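Local coordinates for putative DNA-binding protein (Ralstonia eutropha, PDB 3HWU) that is of unknown function but belongs to the PCC (DUF296) domain family and is a putative DNA-binding protein, at residues N24-Q27 with N28-Q31. Sequence-based numbering, arbitrary orientation.
Sequences NVLQ and NLEQ
The backbone carbonyl of N24 meets N28 twice at the N-terminus of helix 25-35, the single helix of this PCC-domain chain, which packs on its large antiparallel sheet. N24 is the N-cap. In the conformer described, one of two, CG anti to the backbone N (chi1 -178°) and the turn of the amide (chi2 -58°) together bring OD1 to Q27 N at 3.0 Å, capping an N-H of the first helical turn. N24 O takes N28 N in the regular helical bond and also N28 ND2, at 2.9 Å. The latter is nearly straight at hydrogen; the oxygen lies almost in the amide plane of N28, whereas ND2 stands 43° above the carbonyl plane of N24. The ND2 bond ties the amide of N28, a buried residue that also touches L4, D23 and L19, to a carbonyl that thus accepts from two donors of one residue. Next, V25 O accepts from L29 N, and V25 CG1 lies 4.3 Å from L29 CD1 in a loose apolar contact. Buried V25 rests on L19, L111 and V113, and its backbone bonds to L111, joining the helix start to strand 103-114. L26 O receives E30 N, while L26 CD2 also approaches L29 CD1. Both leucine side chains touch I90 of strand 87-97, on the side of the helix that meets the sheet. Exposed Q27 accepts at O from Q31 N at 2.9 Å; a water sits 3.3 Å from Q27 O and from Q31 OE1, both links uncertain and the second weak. Q31 OE1 also accepts from R34, and its NE2 donates to D35. The extended side chains of Q27 and E30 slant across each other, and E30 OE1 comes to 4.0 Å from the aliphatic Q27 CG and to 3.6 Å from Q27 CA.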
loop_
_atom_site.group_PDB
_atom_site.type_symbol
_atom_site.label_atom_id
_atom_site.label_comp_id
_atom_site.label_asym_id
_atom_site.label_seq_id
_atom_site.Cartn_x
_atom_site.Cartn_y
_atom_site.Cartn_z
ATOM N N ASN A 24 -17.327 -7.565 8.475
ATOM C CA ASN A 24 -16.595 -8.506 7.680
ATOM C C ASN A 24 -16.063 -7.784 6.437
ATOM O O ASN A 24 -16.841 -7.339 5.597
ATOM C CB ASN A 24 -17.492 -9.680 7.269
ATOM C CG ASN A 24 -16.739 -10.704 6.462
ATOM O OD1 ASN A 24 -16.193 -10.367 5.415
ATOM N ND2 ASN A 24 -16.643 -11.952 6.963
ATOM N N VAL A 25 -14.756 -7.610 6.368
ATOM C CA VAL A 25 -14.189 -6.636 5.405
ATOM C C VAL A 25 -14.409 -7.032 3.949
ATOM O O VAL A 25 -14.885 -6.226 3.139
ATOM C CB VAL A 25 -12.710 -6.405 5.723
ATOM C CG1 VAL A 25 -12.028 -5.498 4.644
ATOM C CG2 VAL A 25 -12.529 -5.770 7.131
ATOM N N LEU A 26 -14.052 -8.260 3.579
ATOM C CA LEU A 26 -14.202 -8.615 2.166
ATOM C C LEU A 26 -15.678 -8.677 1.776
ATOM O O LEU A 26 -16.030 -8.322 0.667
ATOM C CB LEU A 26 -13.458 -9.897 1.768
ATOM C CG LEU A 26 -11.952 -9.911 2.137
ATOM C CD1 LEU A 26 -11.365 -11.193 1.576
ATOM C CD2 LEU A 26 -11.209 -8.723 1.606
ATOM N N GLN A 27 -16.527 -9.154 2.681
ATOM C CA GLN A 27 -17.966 -9.170 2.393
ATOM C C GLN A 27 -18.520 -7.755 2.217
ATOM O O GLN A 27 -19.362 -7.522 1.342
ATOM C CB GLN A 27 -18.719 -9.935 3.499
ATOM C CG GLN A 27 -18.412 -11.419 3.530
ATOM C CD GLN A 27 -19.064 -12.182 4.668
ATOM O OE1 GLN A 27 -19.828 -11.622 5.490
ATOM N NE2 GLN A 27 -18.767 -13.468 4.724
ATOM N N ASN A 28 -18.054 -6.797 3.001
ATOM C CA ASN A 28 -18.523 -5.426 2.805
ATOM C C ASN A 28 -18.026 -4.857 1.462
ATOM O O ASN A 28 -18.732 -4.086 0.830
ATOM C CB ASN A 28 -18.103 -4.542 3.981
ATOM C CG ASN A 28 -19.122 -4.528 5.098
ATOM O OD1 ASN A 28 -20.031 -3.683 5.061
ATOM N ND2 ASN A 28 -18.996 -5.395 6.064
ATOM N N LEU A 29 -16.826 -5.224 1.031
ATOM C CA LEU A 29 -16.353 -4.826 -0.309
ATOM C C LEU A 29 -17.177 -5.473 -1.436
ATOM O O LEU A 29 -17.478 -4.828 -2.446
ATOM C CB LEU A 29 -14.874 -5.168 -0.465
ATOM C CG LEU A 29 -13.939 -4.185 0.258
ATOM C CD1 LEU A 29 -12.542 -4.818 0.427
ATOM C CD2 LEU A 29 -13.866 -2.827 -0.486
ATOM N N GLU A 30 -17.535 -6.746 -1.257
ATOM C CA GLU A 30 -18.473 -7.387 -2.174
ATOM C C GLU A 30 -19.784 -6.634 -2.240
ATOM O O GLU A 30 -20.337 -6.420 -3.335
ATOM C CB GLU A 30 -18.738 -8.822 -1.745
ATOM C CG GLU A 30 -17.522 -9.749 -1.879
ATOM C CD GLU A 30 -17.639 -11.112 -1.173
ATOM O OE1 GLU A 30 -18.599 -11.338 -0.421
ATOM O OE2 GLU A 30 -16.700 -11.924 -1.370
ATOM N N GLN A 31 -20.320 -6.253 -1.073
ATOM C CA GLN A 31 -21.574 -5.513 -1.071
ATOM C C GLN A 31 -21.450 -4.124 -1.730
ATOM O O GLN A 31 -22.388 -3.667 -2.404
ATOM C CB GLN A 31 -22.105 -5.392 0.369
ATOM C CG GLN A 31 -23.548 -4.877 0.393
ATOM C CD GLN A 31 -24.500 -5.864 -0.213
ATOM O OE1 GLN A 31 -24.366 -7.084 -0.008
ATOM N NE2 GLN A 31 -25.452 -5.365 -1.006
HETATM O O HOH W 1 -22.292 -8.880 1.892
#